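Local atomic coordinates of sugar-binding transport ATP-binding protein (Pyrococcus horikoshii, PDB entry 1V43), a protein that probably binds and hydrolyses ATP as the ATPase subunit of an ABC transporter that takes up sugars. Residues 304-317 against 344-358. Residues are numbered along the deposited sequence; the frame is centred on the assembly and turned at random.
Sequences MKRTARLIGKVDFV and PIEPGREVKVIMDLD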
# COMPACT_ATOMS: atom_id res chain seq x y z
N MET A 304 -22.75 -13.43 8.66
CA MET A 304 -22.14 -14.73 8.36
C MET A 304 -23.10 -15.87 8.66
O MET A 304 -23.58 -16.00 9.79
CB MET A 304 -20.85 -14.89 9.17
CG MET A 304 -19.76 -13.90 8.81
SD MET A 304 -18.35 -13.98 9.92
CE MET A 304 -19.02 -13.09 11.32
N LYS A 305 -23.38 -16.70 7.66
CA LYS A 305 -24.28 -17.84 7.83
C LYS A 305 -23.77 -18.83 8.88
O LYS A 305 -24.46 -19.11 9.86
CB LYS A 305 -24.48 -18.58 6.51
CG LYS A 305 -25.08 -17.75 5.38
CD LYS A 305 -25.10 -18.59 4.10
CE LYS A 305 -25.51 -17.80 2.87
NZ LYS A 305 -25.34 -18.62 1.64
N ARG A 306 -22.57 -19.36 8.66
CA ARG A 306 -21.97 -20.32 9.58
C ARG A 306 -20.70 -19.73 10.18
O ARG A 306 -19.85 -19.22 9.45
CB ARG A 306 -21.67 -21.62 8.83
CG ARG A 306 -22.83 -22.06 7.95
CD ARG A 306 -22.61 -23.44 7.33
NE ARG A 306 -21.38 -23.49 6.56
CZ ARG A 306 -20.91 -24.60 6.00
NH1 ARG A 306 -21.56 -25.74 6.12
NH2 ARG A 306 -19.77 -24.56 5.32
N THR A 307 -20.54 -19.83 11.50
CA THR A 307 -19.37 -19.24 12.15
C THR A 307 -18.70 -20.06 13.24
O THR A 307 -19.23 -21.07 13.71
CB THR A 307 -19.74 -17.91 12.78
OG1 THR A 307 -20.76 -18.13 13.76
CG2 THR A 307 -20.25 -16.93 11.73
N ALA A 308 -17.53 -19.59 13.63
CA ALA A 308 -16.74 -20.20 14.69
C ALA A 308 -16.25 -19.06 15.57
O ALA A 308 -15.89 -17.99 15.08
CB ALA A 308 -15.57 -20.96 14.11
N ARG A 309 -16.28 -19.28 16.88
CA ARG A 309 -15.85 -18.28 17.86
C ARG A 309 -14.55 -18.72 18.55
O ARG A 309 -14.25 -19.91 18.64
CB ARG A 309 -16.94 -18.10 18.94
CG ARG A 309 -17.91 -16.94 18.74
CD ARG A 309 -18.97 -17.18 17.67
NE ARG A 309 -19.92 -16.07 17.63
CZ ARG A 309 -20.88 -15.92 16.72
NH1 ARG A 309 -21.04 -16.81 15.76
NH2 ARG A 309 -21.69 -14.87 16.78
N LEU A 310 -13.78 -17.74 19.03
CA LEU A 310 -12.52 -18.00 19.75
C LEU A 310 -12.16 -16.74 20.50
O LEU A 310 -11.85 -15.72 19.89
CB LEU A 310 -11.36 -18.34 18.80
CG LEU A 310 -11.55 -19.24 17.57
CD1 LEU A 310 -12.14 -18.44 16.42
CD2 LEU A 310 -10.20 -19.80 17.15
N ILE A 311 -12.21 -16.79 21.83
CA ILE A 311 -11.88 -15.61 22.62
C ILE A 311 -10.37 -15.43 22.70
O ILE A 311 -9.62 -16.39 22.88
CB ILE A 311 -12.47 -15.71 24.05
CG1 ILE A 311 -14.00 -15.57 23.98
CG2 ILE A 311 -11.87 -14.64 24.95
CD1 ILE A 311 -14.71 -15.52 25.33
N GLY A 312 -9.92 -14.19 22.53
CA GLY A 312 -8.50 -13.92 22.57
C GLY A 312 -8.22 -12.51 22.99
O GLY A 312 -9.13 -11.69 23.09
N LYS A 313 -6.95 -12.21 23.26
CA LYS A 313 -6.56 -10.87 23.67
C LYS A 313 -5.89 -10.15 22.52
O LYS A 313 -5.11 -10.74 21.76
CB LYS A 313 -5.60 -10.91 24.87
CG LYS A 313 -6.28 -11.23 26.19
CD LYS A 313 -5.30 -11.18 27.35
CE LYS A 313 -5.99 -11.46 28.67
NZ LYS A 313 -5.03 -11.40 29.81
N VAL A 314 -6.20 -8.87 22.40
CA VAL A 314 -5.62 -8.02 21.37
C VAL A 314 -4.18 -7.72 21.75
O VAL A 314 -3.92 -7.15 22.80
CB VAL A 314 -6.36 -6.68 21.26
CG1 VAL A 314 -5.70 -5.82 20.21
CG2 VAL A 314 -7.82 -6.92 20.93
N ASP A 315 -3.25 -8.09 20.88
CA ASP A 315 -1.84 -7.85 21.12
C ASP A 315 -1.38 -6.50 20.56
O ASP A 315 -0.46 -5.88 21.08
CB ASP A 315 -1.03 -8.96 20.47
CG ASP A 315 0.45 -8.83 20.74
OD1 ASP A 315 0.85 -8.91 21.92
OD2 ASP A 315 1.21 -8.64 19.77
N PHE A 316 -2.01 -6.05 19.47
CA PHE A 316 -1.64 -4.78 18.86
C PHE A 316 -2.72 -4.31 17.89
O PHE A 316 -3.46 -5.12 17.32
CB PHE A 316 -0.31 -4.90 18.12
CG PHE A 316 0.23 -3.59 17.62
CD1 PHE A 316 0.76 -2.65 18.52
CD2 PHE A 316 0.25 -3.29 16.26
CE1 PHE A 316 1.30 -1.44 18.07
CE2 PHE A 316 0.79 -2.08 15.80
CZ PHE A 316 1.31 -1.15 16.71
N VAL A 317 -2.78 -3.01 17.70
CA VAL A 317 -3.78 -2.42 16.82
C VAL A 317 -3.20 -1.43 15.82
O VAL A 317 -2.44 -0.54 16.19
CB VAL A 317 -4.86 -1.68 17.65
CG1 VAL A 317 -5.92 -1.08 16.71
CG2 VAL A 317 -5.49 -2.63 18.66
N PRO A 344 -9.92 2.01 17.22
CA PRO A 344 -8.67 1.93 17.99
C PRO A 344 -8.71 1.20 19.33
O PRO A 344 -8.03 1.62 20.27
CB PRO A 344 -8.29 3.40 18.17
CG PRO A 344 -8.89 4.07 16.98
CD PRO A 344 -10.25 3.41 16.91
N ILE A 345 -9.50 0.13 19.43
CA ILE A 345 -9.58 -0.63 20.67
C ILE A 345 -8.16 -0.80 21.21
O ILE A 345 -7.21 -0.89 20.44
CB ILE A 345 -10.22 -2.02 20.45
CG1 ILE A 345 -9.27 -2.95 19.71
CG2 ILE A 345 -11.50 -1.88 19.65
CD1 ILE A 345 -9.78 -4.36 19.61
N GLU A 346 -8.03 -0.84 22.53
CA GLU A 346 -6.71 -0.94 23.15
C GLU A 346 -6.17 -2.34 23.41
O GLU A 346 -6.93 -3.27 23.68
CB GLU A 346 -6.69 -0.14 24.45
CG GLU A 346 -6.34 1.33 24.27
CD GLU A 346 -6.32 2.08 25.59
OE1 GLU A 346 -5.68 1.59 26.54
OE2 GLU A 346 -6.96 3.16 25.67
N PRO A 347 -4.84 -2.49 23.34
CA PRO A 347 -4.15 -3.75 23.57
C PRO A 347 -4.46 -4.28 24.96
O PRO A 347 -4.71 -3.50 25.88
CB PRO A 347 -2.68 -3.37 23.43
CG PRO A 347 -2.72 -2.24 22.46
CD PRO A 347 -3.88 -1.43 22.96
N GLY A 348 -4.44 -5.60 25.10
CA GLY A 348 -4.72 -6.22 26.39
C GLY A 348 -6.18 -6.61 26.52
O GLY A 348 -6.50 -7.57 27.22
N ARG A 349 -7.07 -5.88 25.86
CA ARG A 349 -8.48 -6.20 25.95
C ARG A 349 -8.73 -7.54 25.26
O ARG A 349 -8.03 -7.91 24.32
CB ARG A 349 -9.34 -5.11 25.32
CG ARG A 349 -9.79 -5.40 23.90
CD ARG A 349 -11.27 -5.06 23.71
NE ARG A 349 -11.57 -3.64 23.94
CZ ARG A 349 -12.75 -3.08 23.73
NH1 ARG A 349 -13.78 -3.81 23.29
NH2 ARG A 349 -12.92 -1.78 23.95
N GLU A 350 -9.74 -8.26 25.74
CA GLU A 350 -10.10 -9.55 25.19
C GLU A 350 -11.23 -9.35 24.20
O GLU A 350 -12.06 -8.45 24.37
CB GLU A 350 -10.55 -10.47 26.33
CG GLU A 350 -10.06 -11.90 26.22
CD GLU A 350 -10.37 -12.70 27.46
OE1 GLU A 350 -11.57 -12.80 27.82
OE2 GLU A 350 -9.42 -13.22 28.08
N VAL A 351 -11.26 -10.15 23.14
CA VAL A 351 -12.29 -10.04 22.11
C VAL A 351 -12.77 -11.41 21.64
O VAL A 351 -12.02 -12.38 21.68
CB VAL A 351 -11.77 -9.25 20.87
CG1 VAL A 351 -11.39 -7.84 21.27
CG2 VAL A 351 -10.57 -9.97 20.25
N LYS A 352 -14.03 -11.48 21.22
CA LYS A 352 -14.57 -12.73 20.70
C LYS A 352 -14.39 -12.64 19.19
O LYS A 352 -15.13 -11.93 18.52
CB LYS A 352 -16.07 -12.87 21.00
CG LYS A 352 -16.40 -13.43 22.37
CD LYS A 352 -17.92 -13.44 22.60
CE LYS A 352 -18.27 -13.75 24.06
NZ LYS A 352 -19.72 -13.53 24.36
N VAL A 353 -13.40 -13.35 18.67
CA VAL A 353 -13.15 -13.34 17.25
C VAL A 353 -14.11 -14.30 16.55
O VAL A 353 -14.22 -15.47 16.93
CB VAL A 353 -11.71 -13.74 16.94
CG1 VAL A 353 -11.50 -13.76 15.44
CG2 VAL A 353 -10.73 -12.77 17.61
N ILE A 354 -14.81 -13.79 15.54
CA ILE A 354 -15.76 -14.60 14.79
C ILE A 354 -15.24 -14.89 13.38
O ILE A 354 -15.06 -13.97 12.58
CB ILE A 354 -17.11 -13.87 14.65
CG1 ILE A 354 -17.53 -13.30 16.01
CG2 ILE A 354 -18.18 -14.84 14.17
CD1 ILE A 354 -18.89 -12.61 15.98
N MET A 355 -15.01 -16.17 13.09
CA MET A 355 -14.53 -16.61 11.78
C MET A 355 -15.68 -17.05 10.85
O MET A 355 -16.62 -17.75 11.29
CB MET A 355 -13.57 -17.81 11.92
CG MET A 355 -12.47 -17.65 12.95
SD MET A 355 -11.22 -18.96 12.80
CE MET A 355 -12.21 -20.31 12.15
N ASP A 356 -15.60 -16.66 9.58
CA ASP A 356 -16.61 -17.06 8.61
C ASP A 356 -16.18 -18.42 8.06
O ASP A 356 -15.28 -18.50 7.21
CB ASP A 356 -16.70 -16.06 7.45
CG ASP A 356 -17.87 -16.36 6.50
OD1 ASP A 356 -18.29 -17.54 6.40
OD2 ASP A 356 -18.36 -15.42 5.85
N LEU A 357 -16.83 -19.47 8.54
CA LEU A 357 -16.54 -20.84 8.14
C LEU A 357 -16.61 -21.10 6.64
O LEU A 357 -15.95 -22.01 6.13
CB LEU A 357 -17.47 -21.80 8.90
CG LEU A 357 -16.84 -22.60 10.05
CD1 LEU A 357 -15.70 -21.84 10.69
CD2 LEU A 357 -17.91 -22.93 11.08
N ASP A 358 -17.41 -20.31 5.93
CA ASP A 358 -17.54 -20.50 4.50
C ASP A 358 -16.36 -19.90 3.72
O ASP A 358 -16.22 -20.15 2.52
CB ASP A 358 -18.86 -19.90 4.01
CG ASP A 358 -20.07 -20.75 4.41
OD1 ASP A 358 -21.13 -20.17 4.70
OD2 ASP A 358 -19.95 -22.00 4.41
O HOH W 1 -21.04 -18.11 6.22
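Strands 307-317 and 350-356 run antiparallel and strongly twisted, the N-to-C directions of the two segments differing by 135°, in a ladder from Thr307-Asp356 to Lys313-Glu350. Ala308-Met355, Leu310-Val353 and Gly312-Val351 are the hydrogen-bonded pairs; Met355 N donates to Ala308 O at 2.8 Å, whereas Leu310 N to Val353 O is weak. Beyond the ladder, Val314 is held to the type II turn Glu346-Arg349: its N donates to Arg349 O, and its O accepts from Gly348 N at 2.8 Å, nearly straight (175°). On the Ala308 face, the Leu310 and Met355 side chains cross at about a right angle, Leu310 CD1 coming to 3.6 Å from Met355 CG, and Ala308 CB meets Leu357 CD1; Phe264 and Ile266 of strand 264-267 pack on this side. On the other face, the Met304 CE methyl presses on Ile354 CG2 at a tight 3.4 Å. Farther along, Ile311 lies beside the Lys352 chain, whose NZ goes on to a salt bridge with Glu296. Val314 CG2 points at Ile345 CD1 (3.5 Å), closing the turn end. At the opposite end, Arg306 NE and NH2 both reach Asp358 OD2 at the guanidinium edge, with NH2 at 2.7 Å, in a salt bridge whose two hydrogen bonds are bent and weak. A water accepts from Arg306 N and donates to Asp356 OD1 and Asp358 OD1; Asp356 OD1 also takes Asp358 N in an Asx turn. Within the TOBE region, an apolar face thus joins this sheet to its neighbour, while salt bridge and shared water tie Asp358 and Asp356 to Arg306, the Asx turn probably helping to orient the Asp356 carboxylate.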